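Local coordinates for peptidase M16 domain protein (Alicyclobacillus acidocaldarius subsp. acidocaldarius DSM 446, PDB 4XEA) that is a putative metallopeptidase of family M16 that binds a metal ion and probably cleaves peptide bonds, at residues E233-P237 against G256-A260; G262-L268 against L309-F313; A274-L278 against R405-L410; G343-F349 against M397-N403. All blocks are in the same frame, centred on the assembly; numbering follows the deposited sequence.

Interaction 1 of 4, residues E233-P237 against G256-A260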
loop_
_atom_site.group_PDB
_atom_site.type_symbol
_atom_site.label_atom_id
_atom_site.label_comp_id
_atom_site.label_asym_id
_atom_site.label_seq_id
_atom_site.Cartn_x
_atom_site.Cartn_y
_atom_site.Cartn_z
ATOM N N GLU A 233 25.516 4.754 -24.426
ATOM C CA GLU A 233 24.920 3.460 -24.333
ATOM C C GLU A 233 24.325 3.041 -25.718
ATOM O O GLU A 233 23.548 3.795 -26.293
ATOM C CB GLU A 233 23.838 3.544 -23.273
ATOM C CG GLU A 233 23.037 2.308 -23.112
ATOM C CD GLU A 233 23.849 1.140 -22.508
ATOM O OE1 GLU A 233 24.799 1.379 -21.732
ATOM O OE2 GLU A 233 23.491 0.008 -22.843
ATOM N N PRO A 234 24.668 1.840 -26.213
ATOM C CA PRO A 234 23.997 1.342 -27.425
ATOM C C PRO A 234 22.497 1.209 -27.301
ATOM O O PRO A 234 21.960 0.965 -26.188
ATOM C CB PRO A 234 24.651 -0.028 -27.673
ATOM C CG PRO A 234 25.982 0.032 -26.990
ATOM C CD PRO A 234 25.704 0.895 -25.746
ATOM N N PRO A 235 21.777 1.363 -28.439
ATOM C CA PRO A 235 20.328 1.263 -28.357
ATOM C C PRO A 235 19.801 -0.183 -28.271
ATOM O O PRO A 235 18.629 -0.381 -28.008
ATOM C CB PRO A 235 19.849 1.925 -29.659
ATOM C CG PRO A 235 20.965 1.632 -30.677
ATOM C CD PRO A 235 22.237 1.819 -29.770
ATOM N N THR A 236 20.665 -1.160 -28.512
ATOM C CA THR A 236 20.301 -2.557 -28.472
ATOM C C THR A 236 20.785 -3.184 -27.150
ATOM O O THR A 236 21.769 -2.754 -26.564
ATOM C CB THR A 236 20.937 -3.325 -29.642
ATOM O OG1 THR A 236 22.339 -3.025 -29.694
ATOM C CG2 THR A 236 20.262 -2.968 -31.054
ATOM N N PRO A 237 20.131 -4.260 -26.710
ATOM C CA PRO A 237 20.517 -4.871 -25.444
ATOM C C PRO A 237 21.845 -5.594 -25.558
ATOM O O PRO A 237 22.222 -6.020 -26.638
ATOM C CB PRO A 237 19.385 -5.874 -25.146
ATOM C CG PRO A 237 18.586 -5.984 -26.312
ATOM C CD PRO A 237 18.895 -4.832 -27.265
ATOM N N GLY A 256 11.254 -6.543 -21.214
ATOM C CA GLY A 256 11.555 -5.147 -21.218
ATOM C C GLY A 256 11.941 -4.576 -22.561
ATOM O O GLY A 256 12.369 -5.292 -23.452
ATOM N N TRP A 257 11.761 -3.261 -22.694
ATOM C CA TRP A 257 12.164 -2.512 -23.886
ATOM C C TRP A 257 12.983 -1.316 -23.462
ATOM O O TRP A 257 12.635 -0.603 -22.537
ATOM C CB TRP A 257 10.960 -2.051 -24.687
ATOM C CG TRP A 257 10.202 -3.189 -25.317
ATOM C CD1 TRP A 257 10.342 -3.672 -26.575
ATOM C CD2 TRP A 257 9.152 -3.951 -24.703
ATOM N NE1 TRP A 257 9.418 -4.682 -26.808
ATOM C CE2 TRP A 257 8.711 -4.900 -25.655
ATOM C CE3 TRP A 257 8.551 -3.922 -23.438
ATOM C CZ2 TRP A 257 7.690 -5.830 -25.374
ATOM C CZ3 TRP A 257 7.565 -4.844 -23.141
ATOM C CH2 TRP A 257 7.133 -5.788 -24.110
ATOM N N LYS A 258 14.081 -1.114 -24.175
ATOM C CA LYS A 258 15.088 -0.126 -23.850
ATOM C C LYS A 258 14.844 1.150 -24.686
ATOM O O LYS A 258 14.900 1.081 -25.918
ATOM C CB LYS A 258 16.428 -0.727 -24.301
ATOM C CG LYS A 258 17.691 0.031 -23.877
ATOM C CD LYS A 258 18.914 -0.696 -24.381
ATOM C CE LYS A 258 20.126 -0.102 -23.773
ATOM N NZ LYS A 258 21.326 -0.743 -24.247
ATOM N N GLU A 259 14.665 2.304 -24.042
ATOM C CA GLU A 259 14.712 3.577 -24.762
ATOM C C GLU A 259 16.140 3.859 -25.251
ATOM O O GLU A 259 17.120 3.568 -24.535
ATOM C CB GLU A 259 14.261 4.770 -23.917
ATOM C CG GLU A 259 12.842 4.743 -23.402
ATOM C CD GLU A 259 11.798 5.104 -24.461
ATOM O OE1 GLU A 259 12.147 5.474 -25.617
ATOM O OE2 GLU A 259 10.605 5.024 -24.096
ATOM N N ALA A 260 16.261 4.475 -26.425
ATOM C CA ALA A 260 17.577 4.836 -26.964
ATOM C C ALA A 260 18.261 5.914 -26.106
ATOM O O ALA A 260 19.491 6.016 -26.094
ATOM C CB ALA A 260 17.446 5.342 -28.458
HETATM O O HOH W 1 21.178 4.358 -27.415
HETATM O O HOH W 2 19.917 3.066 -24.984
HETATM O O HOH W 3 16.886 1.661 -27.705
#

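Interaction 2 of 4, residues G262-L268 against L309-F313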
loop_
_atom_site.group_PDB
_atom_site.type_symbol
_atom_site.label_atom_id
_atom_site.label_comp_id
_atom_site.label_asym_id
_atom_site.label_seq_id
_atom_site.Cartn_x
_atom_site.Cartn_y
_atom_site.Cartn_z
ATOM N N GLY A 262 17.346 9.100 -22.641
ATOM C CA GLY A 262 16.419 9.640 -21.664
ATOM C C GLY A 262 15.697 10.874 -22.232
ATOM O O GLY A 262 15.811 11.170 -23.414
ATOM N N ALA A 263 14.937 11.565 -21.385
ATOM C CA ALA A 263 14.202 12.761 -21.776
ATOM C C ALA A 263 14.219 13.749 -20.607
ATOM O O ALA A 263 14.552 13.369 -19.452
ATOM C CB ALA A 263 12.757 12.377 -22.201
ATOM N N PHE A 264 13.857 14.996 -20.903
ATOM C CA PHE A 264 13.966 16.137 -19.996
ATOM C C PHE A 264 12.672 16.921 -19.939
ATOM O O PHE A 264 12.018 17.147 -20.950
ATOM C CB PHE A 264 15.078 17.050 -20.546
ATOM C CG PHE A 264 15.360 18.260 -19.723
ATOM C CD1 PHE A 264 14.720 19.470 -19.993
ATOM C CD2 PHE A 264 16.322 18.220 -18.703
ATOM C CE1 PHE A 264 14.999 20.605 -19.215
ATOM C CE2 PHE A 264 16.617 19.379 -17.934
ATOM C CZ PHE A 264 15.962 20.538 -18.190
ATOM N N GLY A 265 12.296 17.361 -18.745
ATOM C CA GLY A 265 11.249 18.354 -18.591
ATOM C C GLY A 265 9.896 18.018 -19.214
ATOM O O GLY A 265 9.338 16.949 -18.961
ATOM N N SER A 266 9.373 18.947 -20.005
ATOM C CA SER A 266 8.058 18.788 -20.597
ATOM C C SER A 266 8.048 17.579 -21.570
ATOM O O SER A 266 7.016 16.891 -21.709
ATOM C CB SER A 266 7.609 20.085 -21.289
ATOM O OG SER A 266 8.333 20.194 -22.509
ATOM N N ASN A 267 9.172 17.280 -22.221
ATOM C CA ASN A 267 9.240 16.099 -23.086
ATOM C C ASN A 267 9.107 14.777 -22.274
ATOM O O ASN A 267 8.507 13.784 -22.722
ATOM C CB ASN A 267 10.549 16.086 -23.884
ATOM C CG ASN A 267 10.620 17.183 -24.974
ATOM O OD1 ASN A 267 9.609 17.643 -25.509
ATOM N ND2 ASN A 267 11.836 17.593 -25.297
ATOM N N LEU A 268 9.708 14.767 -21.098
ATOM C CA LEU A 268 9.679 13.622 -20.224
ATOM C C LEU A 268 8.274 13.416 -19.682
ATOM O O LEU A 268 7.771 12.288 -19.659
ATOM C CB LEU A 268 10.668 13.809 -19.078
ATOM C CG LEU A 268 10.696 12.691 -18.028
ATOM C CD1 LEU A 268 12.126 12.460 -17.524
ATOM C CD2 LEU A 268 9.791 13.062 -16.887
ATOM N N LEU A 309 11.362 6.533 -16.740
ATOM C CA LEU A 309 12.022 7.495 -17.627
ATOM C C LEU A 309 12.752 8.537 -16.786
ATOM O O LEU A 309 12.194 9.088 -15.808
ATOM C CB LEU A 309 11.002 8.188 -18.546
ATOM C CG LEU A 309 11.547 9.108 -19.667
ATOM C CD1 LEU A 309 12.569 8.421 -20.577
ATOM C CD2 LEU A 309 10.345 9.650 -20.425
ATOM N N SER A 310 13.990 8.782 -17.182
ATOM C CA SER A 310 14.892 9.683 -16.480
ATOM C C SER A 310 15.620 10.500 -17.571
ATOM O O SER A 310 15.396 10.292 -18.766
ATOM C CB SER A 310 15.880 8.803 -15.702
ATOM O OG SER A 310 16.672 9.522 -14.829
ATOM N N ASN A 311 16.470 11.431 -17.157
ATOM C CA ASN A 311 17.215 12.256 -18.097
ATOM C C ASN A 311 18.164 11.480 -19.019
ATOM O O ASN A 311 18.344 11.885 -20.195
ATOM C CB ASN A 311 17.965 13.386 -17.377
ATOM C CG ASN A 311 17.065 14.480 -16.799
ATOM O OD1 ASN A 311 17.554 15.281 -16.017
ATOM N ND2 ASN A 311 15.769 14.575 -17.209
ATOM N N THR A 312 18.763 10.378 -18.536
ATOM C CA THR A 312 19.775 9.661 -19.299
ATOM C C THR A 312 19.412 8.217 -19.673
ATOM O O THR A 312 20.204 7.532 -20.322
ATOM C CB THR A 312 21.093 9.607 -18.547
ATOM O OG1 THR A 312 20.948 8.728 -17.401
ATOM C CG2 THR A 312 21.508 11.061 -18.108
ATOM N N PHE A 313 18.216 7.766 -19.308
ATOM C CA PHE A 313 17.792 6.406 -19.713
ATOM C C PHE A 313 16.304 6.264 -19.558
ATOM O O PHE A 313 15.657 7.082 -18.898
ATOM C CB PHE A 313 18.485 5.367 -18.828
ATOM C CG PHE A 313 18.000 5.367 -17.411
ATOM C CD1 PHE A 313 16.961 4.505 -17.025
ATOM C CD2 PHE A 313 18.507 6.238 -16.475
ATOM C CE1 PHE A 313 16.470 4.510 -15.756
ATOM C CE2 PHE A 313 18.020 6.240 -15.177
ATOM C CZ PHE A 313 16.991 5.388 -14.815
#

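Interaction 3 of 4, residues A274-L278 against R405-L410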
loop_
_atom_site.group_PDB
_atom_site.type_symbol
_atom_site.label_atom_id
_atom_site.label_comp_id
_atom_site.label_asym_id
_atom_site.label_seq_id
_atom_site.Cartn_x
_atom_site.Cartn_y
_atom_site.Cartn_z
ATOM N N ALA A 274 2.122 9.454 -21.783
ATOM C CA ALA A 274 1.731 8.681 -22.930
ATOM C C ALA A 274 1.945 7.161 -22.708
ATOM O O ALA A 274 1.106 6.360 -23.094
ATOM C CB ALA A 274 2.484 9.149 -24.167
HETATM N N MSE A 275 3.049 6.772 -22.094
HETATM C CA MSE A 275 3.271 5.355 -21.815
HETATM C C MSE A 275 2.282 4.812 -20.759
HETATM O O MSE A 275 1.892 3.637 -20.801
HETATM C CB MSE A 275 4.715 5.106 -21.380
HETATM C CG MSE A 275 5.732 5.231 -22.491
HETATM SE SE MSE A 275 5.385 4.061 -23.965
HETATM C CE MSE A 275 5.730 2.349 -23.039
ATOM N N THR A 276 1.892 5.639 -19.798
ATOM C CA THR A 276 0.989 5.158 -18.747
ATOM C C THR A 276 -0.311 4.723 -19.445
ATOM O O THR A 276 -0.833 3.626 -19.161
ATOM C CB THR A 276 0.755 6.240 -17.666
ATOM O OG1 THR A 276 2.018 6.570 -17.075
ATOM C CG2 THR A 276 -0.184 5.784 -16.566
ATOM N N ILE A 277 -0.795 5.557 -20.378
ATOM C CA ILE A 277 -2.032 5.262 -21.098
ATOM C C ILE A 277 -1.859 4.034 -21.971
ATOM O O ILE A 277 -2.681 3.121 -21.915
ATOM C CB ILE A 277 -2.524 6.441 -21.969
ATOM C CG1 ILE A 277 -2.861 7.642 -21.096
ATOM C CG2 ILE A 277 -3.762 6.015 -22.771
ATOM C CD1 ILE A 277 -2.729 8.994 -21.815
ATOM N N LEU A 278 -0.764 4.006 -22.736
ATOM C CA LEU A 278 -0.499 2.901 -23.668
ATOM C C LEU A 278 -0.365 1.535 -23.004
ATOM O O LEU A 278 -0.944 0.557 -23.471
ATOM C CB LEU A 278 0.740 3.214 -24.513
ATOM C CG LEU A 278 1.056 2.337 -25.713
ATOM C CD1 LEU A 278 -0.131 2.199 -26.644
ATOM C CD2 LEU A 278 2.276 2.882 -26.464
ATOM N N ARG A 405 4.319 6.504 -30.624
ATOM C CA ARG A 405 5.090 6.093 -29.421
ATOM C C ARG A 405 5.326 4.570 -29.430
ATOM O O ARG A 405 6.438 4.110 -29.171
ATOM C CB ARG A 405 4.330 6.514 -28.151
ATOM C CG ARG A 405 4.935 6.039 -26.820
ATOM C CD ARG A 405 5.952 7.046 -26.312
ATOM N NE ARG A 405 7.293 7.053 -26.928
ATOM C CZ ARG A 405 8.370 6.463 -26.406
ATOM N NH1 ARG A 405 9.559 6.618 -26.961
ATOM N NH2 ARG A 405 8.272 5.706 -25.319
ATOM N N PHE A 406 4.273 3.807 -29.722
ATOM C CA PHE A 406 4.340 2.358 -29.841
ATOM C C PHE A 406 5.412 1.924 -30.869
ATOM O O PHE A 406 6.279 1.090 -30.585
ATOM C CB PHE A 406 2.950 1.786 -30.208
ATOM C CG PHE A 406 2.932 0.287 -30.302
ATOM C CD1 PHE A 406 3.402 -0.357 -31.436
ATOM C CD2 PHE A 406 2.506 -0.492 -29.229
ATOM C CE1 PHE A 406 3.449 -1.766 -31.502
ATOM C CE2 PHE A 406 2.541 -1.875 -29.292
ATOM C CZ PHE A 406 3.010 -2.520 -30.441
ATOM N N GLN A 407 5.359 2.528 -32.063
ATOM C CA GLN A 407 6.273 2.191 -33.170
ATOM C C GLN A 407 7.746 2.505 -32.876
ATOM O O GLN A 407 8.645 1.756 -33.282
ATOM C CB GLN A 407 5.814 2.918 -34.446
ATOM C CG GLN A 407 4.444 2.458 -34.961
ATOM C CD GLN A 407 4.466 1.071 -35.569
ATOM O OE1 GLN A 407 5.504 0.611 -36.049
ATOM N NE2 GLN A 407 3.313 0.402 -35.574
ATOM N N GLU A 408 7.967 3.611 -32.170
ATOM C CA GLU A 408 9.275 4.087 -31.718
ATOM C C GLU A 408 9.938 3.160 -30.695
ATOM O O GLU A 408 11.163 3.001 -30.649
ATOM C CB GLU A 408 9.089 5.411 -30.939
ATOM C CG GLU A 408 9.360 6.628 -31.667
ATOM C CD GLU A 408 8.962 7.904 -30.893
ATOM O OE1 GLU A 408 8.351 7.870 -29.776
ATOM O OE2 GLU A 408 9.277 8.970 -31.444
ATOM N N HIS A 409 9.136 2.676 -29.775
ATOM C CA HIS A 409 9.654 2.114 -28.578
ATOM C C HIS A 409 9.347 0.628 -28.332
ATOM O O HIS A 409 10.206 -0.083 -27.833
ATOM C CB HIS A 409 9.133 2.910 -27.390
ATOM C CG HIS A 409 9.642 2.395 -26.081
ATOM N ND1 HIS A 409 10.974 2.274 -25.809
ATOM C CD2 HIS A 409 8.992 1.955 -24.976
ATOM C CE1 HIS A 409 11.135 1.788 -24.590
ATOM N NE2 HIS A 409 9.946 1.592 -24.059
ATOM N N LEU A 410 8.122 0.179 -28.573
ATOM C CA LEU A 410 7.811 -1.213 -28.292
ATOM C C LEU A 410 8.101 -2.055 -29.542
ATOM O O LEU A 410 7.173 -2.440 -30.262
ATOM C CB LEU A 410 6.366 -1.370 -27.785
ATOM C CG LEU A 410 6.076 -0.600 -26.471
ATOM C CD1 LEU A 410 4.655 -0.779 -26.042
ATOM C CD2 LEU A 410 7.025 -0.977 -25.340
#

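Interaction 4 of 4, residues G343-F349 against M397-N403. With ACT (acetate ion), chain E.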
loop_
_atom_site.group_PDB
_atom_site.type_symbol
_atom_site.label_atom_id
_atom_site.label_comp_id
_atom_site.label_asym_id
_atom_site.label_seq_id
_atom_site.Cartn_x
_atom_site.Cartn_y
_atom_site.Cartn_z
ATOM N N GLY A 343 -2.242 -1.351 -35.862
ATOM C CA GLY A 343 -2.461 -0.102 -35.151
ATOM C C GLY A 343 -3.163 -0.320 -33.816
ATOM O O GLY A 343 -3.851 -1.323 -33.610
ATOM N N ILE A 344 -2.970 0.626 -32.905
ATOM C CA ILE A 344 -3.659 0.601 -31.613
ATOM C C ILE A 344 -5.168 0.699 -31.802
ATOM O O ILE A 344 -5.646 1.496 -32.605
ATOM C CB ILE A 344 -3.208 1.776 -30.735
ATOM C CG1 ILE A 344 -1.747 1.599 -30.350
ATOM C CG2 ILE A 344 -4.097 1.906 -29.483
ATOM C CD1 ILE A 344 -1.197 2.779 -29.598
ATOM N N ASP A 345 -5.919 -0.119 -31.069
ATOM C CA ASP A 345 -7.376 -0.058 -31.130
ATOM C C ASP A 345 -7.861 1.204 -30.417
ATOM O O ASP A 345 -7.562 1.403 -29.242
ATOM C CB ASP A 345 -8.007 -1.296 -30.488
ATOM C CG ASP A 345 -9.526 -1.210 -30.406
ATOM O OD1 ASP A 345 -10.220 -1.559 -31.387
ATOM O OD2 ASP A 345 -10.039 -0.804 -29.347
ATOM N N GLU A 346 -8.629 2.036 -31.123
ATOM C CA GLU A 346 -9.035 3.338 -30.613
ATOM C C GLU A 346 -9.916 3.244 -29.377
ATOM O O GLU A 346 -9.789 4.068 -28.478
ATOM C CB GLU A 346 -9.783 4.132 -31.675
ATOM C CG GLU A 346 -10.003 5.582 -31.269
ATOM C CD GLU A 346 -10.507 6.438 -32.407
ATOM O OE1 GLU A 346 -10.548 7.672 -32.246
ATOM O OE2 GLU A 346 -10.860 5.879 -33.464
ATOM N N GLU A 347 -10.819 2.266 -29.334
ATOM C CA GLU A 347 -11.734 2.155 -28.201
ATOM C C GLU A 347 -11.000 1.784 -26.911
ATOM O O GLU A 347 -11.326 2.331 -25.852
ATOM C CB GLU A 347 -12.884 1.190 -28.493
ATOM C CG GLU A 347 -13.854 1.745 -29.525
ATOM C CD GLU A 347 -15.096 0.900 -29.712
ATOM O OE1 GLU A 347 -15.029 -0.331 -29.533
ATOM O OE2 GLU A 347 -16.147 1.471 -30.040
ATOM N N ALA A 348 -10.003 0.895 -27.009
ATOM C CA ALA A 348 -9.218 0.489 -25.853
ATOM C C ALA A 348 -8.394 1.676 -25.368
ATOM O O ALA A 348 -8.254 1.897 -24.169
ATOM C CB ALA A 348 -8.299 -0.676 -26.200
ATOM N N PHE A 349 -7.846 2.426 -26.313
ATOM C CA PHE A 349 -7.136 3.657 -26.023
ATOM C C PHE A 349 -7.988 4.718 -25.279
ATOM O O PHE A 349 -7.517 5.291 -24.303
ATOM C CB PHE A 349 -6.505 4.217 -27.327
ATOM C CG PHE A 349 -5.987 5.626 -27.213
ATOM C CD1 PHE A 349 -4.795 5.900 -26.575
ATOM C CD2 PHE A 349 -6.678 6.673 -27.788
ATOM C CE1 PHE A 349 -4.314 7.188 -26.490
ATOM C CE2 PHE A 349 -6.193 7.973 -27.709
ATOM C CZ PHE A 349 -5.027 8.225 -27.049
HETATM N N MSE A 397 -3.617 14.253 -25.672
HETATM C CA MSE A 397 -3.041 13.048 -26.253
HETATM C C MSE A 397 -3.926 12.444 -27.373
HETATM O O MSE A 397 -5.156 12.381 -27.219
HETATM C CB MSE A 397 -2.866 12.062 -25.124
HETATM C CG MSE A 397 -2.522 10.737 -25.560
HETATM SE SE MSE A 397 -0.666 10.625 -25.856
HETATM C CE MSE A 397 -0.731 8.836 -25.148
ATOM N N THR A 398 -3.322 12.048 -28.500
ATOM C CA THR A 398 -4.074 11.519 -29.669
ATOM C C THR A 398 -3.749 10.044 -29.992
ATOM O O THR A 398 -2.712 9.537 -29.600
ATOM C CB THR A 398 -3.799 12.367 -30.953
ATOM O OG1 THR A 398 -2.420 12.257 -31.328
ATOM C CG2 THR A 398 -4.125 13.827 -30.712
ATOM N N LEU A 399 -4.630 9.376 -30.745
ATOM C CA LEU A 399 -4.364 8.010 -31.232
ATOM C C LEU A 399 -3.123 7.968 -32.139
ATOM O O LEU A 399 -2.342 7.008 -32.089
ATOM C CB LEU A 399 -5.599 7.446 -31.988
ATOM C CG LEU A 399 -5.541 5.998 -32.522
ATOM C CD1 LEU A 399 -5.338 4.962 -31.417
ATOM C CD2 LEU A 399 -6.819 5.665 -33.370
ATOM N N GLU A 400 -2.933 8.991 -32.980
ATOM C CA GLU A 400 -1.713 9.059 -33.826
ATOM C C GLU A 400 -0.459 9.077 -32.966
ATOM O O GLU A 400 0.520 8.332 -33.191
ATOM C CB GLU A 400 -1.752 10.321 -34.702
ATOM C CG GLU A 400 -0.470 10.602 -35.532
ATOM C CD GLU A 400 -0.681 11.726 -36.561
ATOM O OE1 GLU A 400 -0.733 12.912 -36.166
ATOM O OE2 GLU A 400 -0.837 11.424 -37.770
ATOM N N ARG A 401 -0.481 9.928 -31.961
ATOM C CA ARG A 401 0.656 9.972 -31.027
ATOM C C ARG A 401 0.842 8.630 -30.290
ATOM O O ARG A 401 1.970 8.162 -30.131
ATOM C CB ARG A 401 0.524 11.173 -30.085
ATOM C CG ARG A 401 1.585 11.291 -29.018
ATOM C CD ARG A 401 3.036 11.292 -29.557
ATOM N NE ARG A 401 3.977 11.316 -28.435
ATOM C CZ ARG A 401 5.192 10.757 -28.440
ATOM N NH1 ARG A 401 5.660 10.120 -29.512
ATOM N NH2 ARG A 401 5.934 10.819 -27.353
ATOM N N ALA A 402 -0.248 7.976 -29.900
ATOM C CA ALA A 402 -0.133 6.649 -29.250
ATOM C C ALA A 402 0.485 5.634 -30.218
ATOM O O ALA A 402 1.343 4.837 -29.809
ATOM C CB ALA A 402 -1.483 6.153 -28.747
ATOM N N ASN A 403 0.076 5.663 -31.490
ATOM C CA ASN A 403 0.706 4.788 -32.490
ATOM C C ASN A 403 2.190 5.123 -32.706
ATOM O O ASN A 403 3.010 4.208 -32.747
ATOM C CB ASN A 403 -0.067 4.762 -33.822
ATOM C CG ASN A 403 -1.372 3.925 -33.745
ATOM O OD1 ASN A 403 -1.358 2.737 -33.405
ATOM N ND2 ASN A 403 -2.490 4.553 -34.065
HETATM C C ACT E . -4.765 -2.531 -28.279
HETATM O O ACT E . -4.735 -3.773 -28.048
HETATM O OXT ACT E . -4.904 -2.177 -29.469
HETATM C CH3 ACT E . -4.616 -1.504 -27.190
#

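Interaction 1 of 4, residues E233-P237 against G256-A260
K258 reaches out from strand 252-258 as a nearly straight rod and delivers its ammonium to the loop 233-237, where E233 crosses it obliquely. The lysine has CG opposite its own backbone N (chi1 -171°) and every later torsion extended, which carries NZ the full length of the chain into a ring of oxygens. E233 does the reverse: its chain bends at chi2 (69°), and the carboxylate turns back to offer OE2 through its anti lone pair, at 2.7 Å from K258 NZ, in a salt bridge. The carbonyl O of P234 takes a second hydrogen bond from K258 NZ at 2.7 Å, with the donor tilted out of the carbonyl plane. A third, at 3.1 Å, goes from K258 NZ to T236 O, and here the nitrogen stands well above the carbonyl plane. M156 O accepts from the same ammonium, while E233 is also held by the backbone N atoms of H158, E159 and H160. An alanine in place of K258 would probably leave the E233 carboxylate without its charged mate and the carbonyls of P234 and T236 without this donor. Farther along, P235 CB rests on A260 CB at 4.3 Å, a light apolar touch at the surface. Water 3 donates to both P235 O and K258 O, bridging the two backbones beside the lysine stem. This is a buried lysine ammonium tying a proline-rich loop, between strands 227-229 and 241-246, to the C-terminal part of the central strand in the five-stranded sheet of the second M16-type domain.

Interaction 2 of 4, residues G262-L268 against L309-F313
Two hydrogen bonds join A263 to the turn 309-313. The backbone N of A263 donates to S310 O at 2.9 Å, and A263 O in turn accepts from N311 ND2 at 2.8 Å, so both polar backbone atoms of one residue are held by the opposite segment. The asparagine amide lies nearly flat with its acceptor, A263 O being only 13° out of the amide plane. With CG opposite its own carbonyl carbon (chi1 -70°), the N311 side chain is folded back toward A263 although its CB starts out away from it. ND2 has a second acceptor in R380 O.

Weaker CA-H...O contacts reinforce this pairing. G262 CA approaches N311 O at 3.3 Å, and N311 CA approaches A263 O at 3.2 Å. G262 lies close against the turn backbone; a CB there would run into the carbonyls of S310 and N311, which suits glycine at this position.

The apolar part is made by leucines. L268 and L309 slide past each other in opposite directions, L309 CD2 lying 3.9 Å from L268 CG, while the same methyl meets A263 CB at 4.1 Å. The F264 ring runs obliquely by the N311 amide, their planes 33° apart, with F264 CD2 4.0 Å from N311 ND2.

The contact joins the entry to helix 265-283 with the connection between antiparallel strands 304-309 and 314-321. On the far side of that connection S310 OG bonds to D93, T312 OG1 to H160, and the F313 ring meets F92 edge-to-face.

Interaction 3 of 4, residues A274-L278 against R405-L410
The H409 imidazole is met at its edge, near its plane, by the terminal methyl of M275, a selenomethionine, with M275 CE 3.8 Å from H409 CD2. The selenium itself stands oblique to that ring. At the R405 guanidinium the selenium, by contrast, lies at the edge, near its plane, with SE 3.6 Å from R405 NH2. On the F406 ring, one face carries CB of L410 from its own segment, while L278 CD2 approaches from the edge and makes its nearest side-chain touch at F406 CB, 4.0 Å away.

M275 carries much of the contact. Its chain bends at both chi2 and chi3 (-57° and -67°), which curls SE and CE toward the 405-410 segment, and it crosses the R405 and H409 side chains at about a right angle. The closest approach is M275 SE to R405 CG at 3.5 Å. L278 adds its CD2 methyl, directed between R405 and F406 and also 4.4 Å from L410 CD1. The two helices themselves run nearly perpendicular, at 97°, with the short segments' axes 11.5 Å apart, a distance these long side chains bridge.

R405 bends at chi2 and chi3 as well, which lets NE bond to E408 OE1 at 3.1 Å in a salt bridge, while NH2 makes a second one with E259. H409 NE2 bonds to T316 OG1. The interface is thus apolar and dispersive, built of a selenium atom, methyls and methylene groups, while the buried charge beside it is paired with carboxylates; those two salt bridges probably set the guanidinium's orientation against M275.

Interaction 4 of 4, residues G343-F349 against M397-N403
I344 gives its backbone N-H to the side-chain oxygen of N403 in an almost perfectly straight bond: I344 N to N403 OD1 is 2.7 Å, the angle at hydrogen 175°, and the donor lies in the carbonyl plane on a lone pair. The N403 side chain has CG opposite its carbonyl carbon (chi1 -75°), which swings OD1 over to the loop just ahead of helix 346-363. Were N403 replaced by a leucine, the I344 N-H is likely to lose its acceptor, and the loop its polar tie to helix 399-409.

Apolar packing does the rest. I344 CD1 presses on A402 CB at 3.5 Å, and the two L399 methyls divide their work, CD1 meeting I344 CG2 and CD2 lying 3.7 Å from E346 CB. The F349 ring has L399 CA over one face and M397 CG in plane at its edge, 3.8 Å from F349 CZ.

Both helices start here with capping bonds: D345 OD2 accepts from A348 N, and T398 OG1 from R401 N. An acetate, probably from the crystallisation liquor, accepts from D345 N. Helix 265-283 lies alongside, I277 touching F349 and M397, and L278 touching I344.

In the fold
Interactions 3 and 4 share helix 399-409 and are direct neighbours, centres 10 Å apart: L278 packs on I344, and 343-349/397-403 is nested within the loop closed by 274-278/405-410. Interaction 1 reaches interaction 3 through a salt bridge, E259 OE2 to R405 NH2 at 2.7 Å, and through W257 against L410. Interaction 2 touches neither 3 nor 4, but shares helix 265-283 with interaction 3, centres 14 Å apart, and follows interaction 1 along the chain. None of the four includes a ligand of the nickel site, formed by H61, H65 and E136; interaction 1 and the E259-R405 and H409-T316 links reach the sheet, while 3 and 4 join helices 265-283, 346-363 and 399-409.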